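Local atomic coordinates of N-acetylmuramoyl-L-alanine amidase (Peptoclostridium difficile, PDB entry 4RN7), a protein that probably hydrolyses, with a bound zinc ion, the amide link between N-acetylmuramoyl groups and L-alanine in cell-wall peptidoglycan, the chain here being its Amidase_3 domain. Residues T91-A103 against V124-R138. Numbering follows the deposited sequence.
Sequences TATGIETWYRNKA and VRDRGIVENNFEVLR
R127 and E96 form a salt bridge, NE to OE1 at 2.9 Å, nearly straight at 172° and in the guanidinium plane. W98 NE1 donates to the other carboxylate oxygen, E96 OE2, at 2.8 Å, with the oxygen in the indole plane, so one carboxylate ties arginine to tryptophan. With CG between the backbone N and the carbonyl carbon and the chain extended beyond it, the E96 carboxylate lies between the two donors. From R127, NH1 also donates to T93 O, from above the carbonyl plane. At the far end R100 grips L137 O side-on, NE at 2.8 Å and NH1 at 3.0 Å; its NH2 pairs with D105 and with the sulfonate of a HEPES molecule, probably from the crystallisation liquor. E131 OE2 accepts the K102 backbone N-H at the R100-A103 type II turn.

Strands 95-99 and 126-131 run parallel, their axes 21° apart, with helix 107-122 completing a beta-alpha-beta unit; 126-131 is an edge strand of the mixed sheet. The register slips by one between I95 and T97, a beta bulge at R127-G128, and Q115 of that helix bonds I95 O, T97 OG1 and D126 OD1.

The amide of N132 stacks on one face of the W98 indole, planes 7° apart, with ND2 3.4 Å above it and offset toward the rim. V130 CB packs obliquely against W98 CD1, and L137 CD1 meets W98 CB at 3.9 Å. On the opposite sheet face from W98 and V130, I129 CD1 touches Y99 CE1 at 3.7 Å. F134, the N-cap residue of helix 135-139, lies with its side chain about 4 Å from that of the zinc ligand H82.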
ATOM      1  N   THR A  91      11.989  -2.947 -17.361  1.00 41.49           N
ATOM      2  CA  THR A  91      12.025  -4.405 -17.276  1.00 34.64           C
ATOM      3  C   THR A  91      11.744  -4.986 -15.884  1.00 37.15           C
ATOM      4  O   THR A  91      11.325  -6.130 -15.781  1.00 36.38           O
ATOM      5  CB  THR A  91      13.372  -4.980 -17.823  1.00 37.23           C
ATOM      6  OG1 THR A  91      14.462  -4.558 -16.990  1.00 45.81           O
ATOM      7  CG2 THR A  91      13.611  -4.516 -19.249  1.00 42.99           C
ATOM      8  N   ALA A  92      11.937  -4.206 -14.820  1.00 36.51           N
ATOM      9  CA  ALA A  92      11.793  -4.749 -13.460  1.00 36.59           C
ATOM     10  C   ALA A  92      10.389  -5.284 -13.167  1.00 34.99           C
ATOM     11  O   ALA A  92       9.403  -4.743 -13.664  1.00 32.97           O
ATOM     12  CB  ALA A  92      12.166  -3.702 -12.425  1.00 37.30           C
ATOM     13  N   THR A  93      10.292  -6.337 -12.353  1.00 31.83           N
ATOM     14  CA  THR A  93       8.978  -6.853 -11.958  1.00 27.58           C
ATOM     15  C   THR A  93       8.901  -7.221 -10.487  1.00 34.20           C
ATOM     16  O   THR A  93       9.926  -7.433  -9.842  1.00 35.75           O
ATOM     17  CB  THR A  93       8.588  -8.107 -12.750  1.00 36.95           C
ATOM     18  OG1 THR A  93       9.581  -9.120 -12.548  1.00 41.81           O
ATOM     19  CG2 THR A  93       8.458  -7.790 -14.225  1.00 35.16           C
ATOM     20  N   GLY A  94       7.683  -7.286  -9.960  1.00 31.40           N
ATOM     21  CA  GLY A  94       7.482  -7.824  -8.629  1.00 27.90           C
ATOM     22  C   GLY A  94       7.045  -6.799  -7.600  1.00 31.47           C
ATOM     23  O   GLY A  94       7.002  -5.595  -7.862  1.00 29.65           O
ATOM     24  N   ILE A  95       6.742  -7.292  -6.406  1.00 28.36           N
ATOM     25  CA  ILE A  95       6.218  -6.454  -5.343  1.00 27.09           C
ATOM     26  C   ILE A  95       7.190  -6.458  -4.163  1.00 32.28           C
ATOM     27  O   ILE A  95       7.771  -7.500  -3.842  1.00 31.23           O
ATOM     28  CB  ILE A  95       4.851  -6.999  -4.908  1.00 29.01           C
ATOM     29  CG1 ILE A  95       3.824  -6.770  -6.029  1.00 30.45           C
ATOM     30  CG2 ILE A  95       4.368  -6.344  -3.613  1.00 28.40           C
ATOM     31  CD1 ILE A  95       2.422  -7.233  -5.684  1.00 32.55           C
ATOM     32  N   GLU A  96       7.375  -5.300  -3.529  1.00 29.02           N
ATOM     33  CA  GLU A  96       8.179  -5.223  -2.313  1.00 26.73           C
ATOM     34  C   GLU A  96       7.417  -4.368  -1.322  1.00 28.47           C
ATOM     35  O   GLU A  96       6.576  -3.560  -1.715  1.00 29.96           O
ATOM     36  CB  GLU A  96       9.552  -4.596  -2.586  1.00 28.93           C
ATOM     37  CG  GLU A  96       9.503  -3.226  -3.249  1.00 31.84           C
ATOM     38  CD  GLU A  96      10.880  -2.731  -3.642  1.00 41.10           C
ATOM     39  OE1 GLU A  96      11.628  -3.506  -4.270  1.00 37.88           O
ATOM     40  OE2 GLU A  96      11.224  -1.574  -3.322  1.00 36.95           O
ATOM     41  N   THR A  97       7.706  -4.541  -0.040  1.00 25.71           N
ATOM     42  CA  THR A  97       7.004  -3.766   0.984  1.00 26.57           C
ATOM     43  C   THR A  97       8.016  -3.030   1.851  1.00 28.68           C
ATOM     44  O   THR A  97       8.976  -3.631   2.332  1.00 29.71           O
ATOM     45  CB  THR A  97       6.164  -4.698   1.854  1.00 30.95           C
ATOM     46  OG1 THR A  97       5.175  -5.337   1.041  1.00 29.49           O
ATOM     47  CG2 THR A  97       5.465  -3.909   2.967  1.00 25.80           C
ATOM     48  N   TRP A  98       7.815  -1.725   2.026  1.00 27.06           N
ATOM     49  CA  TRP A  98       8.728  -0.888   2.796  1.00 31.55           C
ATOM     50  C   TRP A  98       8.234  -0.690   4.224  1.00 33.59           C
ATOM     51  O   TRP A  98       7.027  -0.717   4.479  1.00 29.43           O
ATOM     52  CB  TRP A  98       8.821   0.503   2.174  1.00 30.38           C
ATOM     53  CG  TRP A  98       9.333   0.564   0.766  1.00 33.35           C
ATOM     54  CD1 TRP A  98       9.793  -0.469  -0.000  1.00 33.89           C
ATOM     55  CD2 TRP A  98       9.438   1.746  -0.038  1.00 33.20           C
ATOM     56  NE1 TRP A  98      10.181   0.007  -1.241  1.00 35.81           N
ATOM     57  CE2 TRP A  98       9.963   1.361  -1.285  1.00 34.66           C
ATOM     58  CE3 TRP A  98       9.127   3.097   0.178  1.00 34.13           C
ATOM     59  CZ2 TRP A  98      10.195   2.285  -2.316  1.00 39.54           C
ATOM     60  CZ3 TRP A  98       9.357   4.009  -0.848  1.00 38.21           C
ATOM     61  CH2 TRP A  98       9.886   3.599  -2.072  1.00 37.81           C
ATOM     62  N   TYR A  99       9.178  -0.472   5.136  1.00 30.30           N
ATOM     63  CA  TYR A  99       8.881  -0.040   6.499  1.00 32.71           C
ATOM     64  C   TYR A  99       9.958   0.959   6.930  1.00 34.65           C
ATOM     65  O   TYR A  99      11.033   0.998   6.330  1.00 35.49           O
ATOM     66  CB  TYR A  99       8.821  -1.235   7.456  1.00 32.40           C
ATOM     67  CG  TYR A  99      10.105  -2.024   7.550  1.00 33.29           C
ATOM     68  CD1 TYR A  99      10.419  -2.988   6.607  1.00 39.05           C
ATOM     69  CD2 TYR A  99      10.995  -1.816   8.596  1.00 37.81           C
ATOM     70  CE1 TYR A  99      11.594  -3.720   6.692  1.00 38.31           C
ATOM     71  CE2 TYR A  99      12.169  -2.545   8.689  1.00 43.63           C
ATOM     72  CZ  TYR A  99      12.461  -3.489   7.733  1.00 45.81           C
ATOM     73  OH  TYR A  99      13.630  -4.214   7.831  1.00 51.19           O
ATOM     74  N   ARG A 100       9.677   1.767   7.954  1.00 33.58           N
ATOM     75  CA  ARG A 100      10.604   2.834   8.357  1.00 37.52           C
ATOM     76  C   ARG A 100      11.936   2.292   8.854  1.00 45.54           C
ATOM     77  O   ARG A 100      11.995   1.192   9.401  1.00 40.84           O
ATOM     78  CB  ARG A 100       9.980   3.759   9.418  1.00 45.32           C
ATOM     79  CG  ARG A 100      10.119   3.275  10.857  1.00 43.38           C
ATOM     80  CD  ARG A 100       9.556   4.276  11.872  1.00 42.33           C
ATOM     81  NE  ARG A 100       8.154   4.579  11.590  1.00 38.00           N
ATOM     82  CZ  ARG A 100       7.127   3.875  12.064  1.00 41.70           C
ATOM     83  NH1 ARG A 100       5.884   4.204  11.739  1.00 35.29           N
ATOM     84  NH2 ARG A 100       7.342   2.833  12.863  1.00 37.58           N
ATOM     85  N   ASN A 101      13.001   3.070   8.653  1.00 42.14           N
ATOM     86  CA  ASN A 101      14.338   2.686   9.093  1.00 49.14           C
ATOM     87  C   ASN A 101      14.385   2.178  10.533  1.00 49.47           C
ATOM     88  O   ASN A 101      13.880   2.841  11.442  1.00 49.48           O
ATOM     89  CB  ASN A 101      15.300   3.872   8.963  1.00 53.56           C
ATOM     90  CG  ASN A 101      15.658   4.193   7.522  1.00 59.75           C
ATOM     91  OD1 ASN A 101      15.358   3.431   6.601  1.00 65.12           O
ATOM     92  ND2 ASN A 101      16.317   5.329   7.324  1.00 54.70           N
ATOM     93  N   LYS A 102      14.998   1.007  10.726  1.00 54.95           N
ATOM     94  CA  LYS A 102      15.252   0.447  12.059  1.00 54.21           C
ATOM     95  C   LYS A 102      13.996   0.317  12.925  1.00 54.89           C
ATOM     96  O   LYS A 102      14.054   0.488  14.144  1.00 60.39           O
ATOM     97  CB  LYS A 102      16.303   1.283  12.797  1.00 56.91           C
ATOM     98  CG  LYS A 102      17.689   1.256  12.164  1.00 62.02           C
ATOM     99  CD  LYS A 102      18.627   2.208  12.892  1.00 66.55           C
ATOM    100  CE  LYS A 102      20.081   1.832  12.675  1.00 78.19           C
ATOM    101  NZ  LYS A 102      20.985   2.736  13.443  1.00 83.03           N
ATOM    102  N   ALA A 103      12.869   0.013  12.296  1.00 52.35           N
ATOM    103  CA  ALA A 103      11.601  -0.065  13.016  1.00 50.03           C
ATOM    104  C   ALA A 103      11.617  -1.146  14.098  1.00 45.25           C
ATOM    105  O   ALA A 103      11.913  -2.312  13.821  1.00 48.44           O
ATOM    106  CB  ALA A 103      10.461  -0.310  12.041  1.00 45.89           C
ATOM    107  N   VAL A 124       3.469 -13.300  -7.590  1.00 38.38           N
ATOM    108  CA  VAL A 124       4.327 -12.364  -8.286  1.00 36.43           C
ATOM    109  C   VAL A 124       5.718 -12.577  -7.726  1.00 32.60           C
ATOM    110  O   VAL A 124       5.896 -13.301  -6.743  1.00 38.39           O
ATOM    111  CB  VAL A 124       3.910 -10.926  -7.964  1.00 48.68           C
ATOM    112  CG1 VAL A 124       2.558 -10.634  -8.563  1.00 54.57           C
ATOM    113  CG2 VAL A 124       3.857 -10.730  -6.466  1.00 42.49           C
ATOM    114  N   ARG A 125       6.695 -11.926  -8.341  1.00 36.59           N
ATOM    115  CA  ARG A 125       8.077 -12.026  -7.905  0.63 41.21           C
ATOM    116  C   ARG A 125       8.212 -11.391  -6.526  1.00 38.54           C
ATOM    117  O   ARG A 125       7.740 -10.272  -6.307  1.00 34.25           O
ATOM    118  CB  ARG A 125       8.973 -11.323  -8.921  0.63 46.03           C
ATOM    119  CG  ARG A 125      10.430 -11.228  -8.552  0.63 52.17           C
ATOM    120  CD  ARG A 125      11.244 -10.925  -9.807  0.63 57.46           C
ATOM    121  NE  ARG A 125      12.529 -10.320  -9.489  0.63 59.91           N
ATOM    122  CZ  ARG A 125      13.651 -11.011  -9.320  0.63 59.59           C
ATOM    123  NH1 ARG A 125      13.646 -12.335  -9.440  0.63 51.83           N
ATOM    124  NH2 ARG A 125      14.779 -10.377  -9.028  0.63 62.50           N
ATOM    125  N   ASP A 126       8.839 -12.115  -5.602  1.00 42.76           N
ATOM    126  CA  ASP A 126       8.966 -11.667  -4.212  1.00 41.64           C
ATOM    127  C   ASP A 126      10.244 -10.833  -4.031  1.00 38.69           C
ATOM    128  O   ASP A 126      11.338 -11.377  -3.873  1.00 43.73           O
ATOM    129  CB  ASP A 126       8.933 -12.899  -3.290  1.00 38.36           C
ATOM    130  CG  ASP A 126       9.064 -12.562  -1.822  1.00 46.71           C
ATOM    131  OD1 ASP A 126       9.079 -11.371  -1.452  1.00 37.26           O
ATOM    132  OD2 ASP A 126       9.138 -13.519  -1.020  1.00 45.26           O
ATOM    133  N   ARG A 127      10.096  -9.510  -4.076  1.00 35.87           N
ATOM    134  CA  ARG A 127      11.226  -8.599  -3.920  1.00 34.94           C
ATOM    135  C   ARG A 127      11.569  -8.362  -2.446  1.00 39.96           C
ATOM    136  O   ARG A 127      12.527  -7.649  -2.135  1.00 43.72           O
ATOM    137  CB  ARG A 127      10.952  -7.266  -4.626  1.00 34.29           C
ATOM    138  CG  ARG A 127      10.713  -7.400  -6.128  1.00 33.46           C
ATOM    139  CD  ARG A 127      10.392  -6.055  -6.784  1.00 34.13           C
ATOM    140  NE  ARG A 127      11.508  -5.114  -6.706  1.00 35.18           N
ATOM    141  CZ  ARG A 127      12.474  -5.040  -7.615  1.00 40.10           C
ATOM    142  NH1 ARG A 127      12.468  -5.845  -8.670  1.00 36.77           N
ATOM    143  NH2 ARG A 127      13.456  -4.166  -7.470  1.00 52.74           N
ATOM    144  N   GLY A 128      10.795  -8.969  -1.547  1.00 39.85           N
ATOM    145  CA  GLY A 128      11.091  -8.916  -0.123  1.00 35.49           C
ATOM    146  C   GLY A 128      10.649  -7.625   0.534  1.00 35.98           C
ATOM    147  O   GLY A 128       9.837  -6.885  -0.021  1.00 32.88           O
ATOM    148  N   ILE A 129      11.191  -7.363   1.721  1.00 36.80           N
ATOM    149  CA  ILE A 129      10.870  -6.149   2.462  1.00 32.22           C
ATOM    150  C   ILE A 129      12.105  -5.252   2.535  1.00 36.53           C
ATOM    151  O   ILE A 129      13.242  -5.743   2.480  1.00 37.46           O
ATOM    152  CB  ILE A 129      10.342  -6.468   3.873  1.00 36.48           C
ATOM    153  CG1 ILE A 129      11.419  -7.155   4.723  1.00 39.72           C
ATOM    154  CG2 ILE A 129       9.098  -7.343   3.778  1.00 38.27           C
ATOM    155  CD1 ILE A 129      11.013  -7.359   6.182  1.00 44.20           C
ATOM    156  N   VAL A 130      11.879  -3.943   2.643  1.00 38.48           N
ATOM    157  CA  VAL A 130      12.949  -2.952   2.525  1.00 42.43           C
ATOM    158  C   VAL A 130      12.765  -1.846   3.564  1.00 39.03           C
ATOM    159  O   VAL A 130      11.653  -1.365   3.758  1.00 38.21           O
ATOM    160  CB  VAL A 130      12.907  -2.263   1.136  1.00 44.25           C
ATOM    161  CG1 VAL A 130      14.101  -1.348   0.955  1.00 59.41           C
ATOM    162  CG2 VAL A 130      12.855  -3.286   0.020  1.00 55.60           C
ATOM    163  N   GLU A 131      13.845  -1.440   4.225  1.00 39.72           N
ATOM    164  CA  GLU A 131      13.793  -0.218   5.021  1.00 40.89           C
ATOM    165  C   GLU A 131      13.785   0.994   4.098  1.00 38.00           C
ATOM    166  O   GLU A 131      14.549   1.058   3.124  1.00 40.22           O
ATOM    167  CB  GLU A 131      14.999  -0.130   5.959  1.00 46.87           C
ATOM    168  CG  GLU A 131      14.916  -1.052   7.164  1.00 51.02           C
ATOM    169  CD  GLU A 131      16.201  -1.078   7.966  1.00 62.25           C
ATOM    170  OE1 GLU A 131      17.287  -0.916   7.363  1.00 71.46           O
ATOM    171  OE2 GLU A 131      16.128  -1.268   9.199  1.00 68.09           O
ATOM    172  N   ASN A 132      12.946   1.972   4.413  1.00 36.94           N
ATOM    173  CA  ASN A 132      12.892   3.190   3.622  1.00 38.52           C
ATOM    174  C   ASN A 132      12.451   4.362   4.483  1.00 41.89           C
ATOM    175  O   ASN A 132      11.505   4.244   5.259  1.00 41.23           O
ATOM    176  CB  ASN A 132      11.934   3.029   2.444  1.00 33.00           C
ATOM    177  CG  ASN A 132      12.066   4.152   1.429  1.00 42.17           C
ATOM    178  OD1 ASN A 132      11.629   5.279   1.668  1.00 37.56           O
ATOM    179  ND2 ASN A 132      12.671   3.845   0.283  1.00 40.67           N
ATOM    180  N   ASN A 133      13.126   5.495   4.325  1.00 36.63           N
ATOM    181  CA  ASN A 133      12.860   6.664   5.160  1.00 42.13           C
ATOM    182  C   ASN A 133      11.714   7.563   4.671  1.00 40.07           C
ATOM    183  O   ASN A 133      11.598   8.710   5.115  1.00 39.82           O
ATOM    184  CB  ASN A 133      14.138   7.493   5.303  1.00 51.66           C
ATOM    185  CG  ASN A 133      14.260   8.154   6.664  1.00 65.76           C
ATOM    186  OD1 ASN A 133      13.859   7.588   7.681  1.00 71.57           O
ATOM    187  ND2 ASN A 133      14.822   9.359   6.688  1.00 71.35           N
ATOM    188  N   PHE A 134      10.880   7.042   3.771  1.00 33.20           N
ATOM    189  CA  PHE A 134       9.720   7.768   3.239  1.00 36.38           C
ATOM    190  C   PHE A 134       8.939   8.467   4.356  1.00 37.34           C
ATOM    191  O   PHE A 134       8.587   7.842   5.361  1.00 34.16           O
ATOM    192  CB  PHE A 134       8.812   6.787   2.492  1.00 32.86           C
ATOM    193  CG  PHE A 134       7.664   7.436   1.758  1.00 29.35           C
ATOM    194  CD1 PHE A 134       7.900   8.328   0.711  1.00 39.88           C
ATOM    195  CD2 PHE A 134       6.350   7.121   2.086  1.00 33.05           C
ATOM    196  CE1 PHE A 134       6.842   8.909   0.020  1.00 42.45           C
ATOM    197  CE2 PHE A 134       5.279   7.697   1.393  1.00 32.91           C
ATOM    198  CZ  PHE A 134       5.529   8.592   0.365  1.00 35.45           C
ATOM    199  N   GLU A 135       8.685   9.763   4.182  1.00 31.10           N
ATOM    200  CA  GLU A 135       8.155  10.597   5.264  1.00 36.02           C
ATOM    201  C   GLU A 135       6.877  10.043   5.906  1.00 32.46           C
ATOM    202  O   GLU A 135       6.728  10.097   7.136  1.00 36.44           O
ATOM    203  CB  GLU A 135       7.945  12.042   4.788  1.00 37.39           C
ATOM    204  CG  GLU A 135       7.452  12.982   5.892  1.00 35.29           C
ATOM    205  CD  GLU A 135       7.449  14.442   5.485  1.00 45.47           C
ATOM    206  OE1 GLU A 135       7.803  14.757   4.331  1.00 48.46           O
ATOM    207  OE2 GLU A 135       7.097  15.281   6.337  1.00 48.68           O
ATOM    208  N   VAL A 136       5.978   9.491   5.091  1.00 30.67           N
ATOM    209  CA  VAL A 136       4.727   8.950   5.630  1.00 33.46           C
ATOM    210  C   VAL A 136       4.985   7.807   6.615  1.00 35.14           C
ATOM    211  O   VAL A 136       4.290   7.680   7.631  1.00 32.62           O
ATOM    212  CB  VAL A 136       3.743   8.525   4.525  1.00 34.36           C
ATOM    213  CG1 VAL A 136       2.455   7.995   5.126  1.00 35.14           C
ATOM    214  CG2 VAL A 136       3.428   9.707   3.620  1.00 29.26           C
ATOM    215  N   LEU A 137       6.004   6.997   6.333  1.00 29.28           N
ATOM    216  CA  LEU A 137       6.386   5.927   7.240  1.00 31.27           C
ATOM    217  C   LEU A 137       7.120   6.500   8.442  1.00 36.80           C
ATOM    218  O   LEU A 137       6.858   6.121   9.590  1.00 33.40           O
ATOM    219  CB  LEU A 137       7.307   4.931   6.527  1.00 30.00           C
ATOM    220  CG  LEU A 137       6.749   4.276   5.260  1.00 30.67           C
ATOM    221  CD1 LEU A 137       7.746   3.270   4.685  1.00 29.89           C
ATOM    222  CD2 LEU A 137       5.417   3.605   5.539  1.00 29.36           C
ATOM    223  N   ARG A 138       8.056   7.402   8.163  1.00 35.39           N
ATOM    224  CA  ARG A 138       8.931   7.955   9.187  1.00 35.11           C
ATOM    225  C   ARG A 138       8.182   8.724  10.270  1.00 37.32           C
ATOM    226  O   ARG A 138       8.505   8.600  11.460  1.00 43.52           O
ATOM    227  CB  ARG A 138       9.982   8.854   8.535  1.00 35.73           C
ATOM    228  CG  ARG A 138      11.032   9.361   9.500  1.00 42.25           C
ATOM    229  CD  ARG A 138      11.961  10.360   8.840  1.00 54.56           C
ATOM    230  NE  ARG A 138      11.272  11.609   8.528  1.00 56.15           N
ATOM    231  CZ  ARG A 138      11.190  12.130   7.308  1.00 59.50           C
ATOM    232  NH1 ARG A 138      11.758  11.512   6.281  1.00 50.58           N
ATOM    233  NH2 ARG A 138      10.545  13.272   7.111  1.00 61.21           N
TER
HETATM  234  O   HOH W   1      13.084  -7.175 -11.524  1.00 47.84           O
HETATM  235  O   HOH W   2      15.191  -3.791   9.791  1.00 57.30           O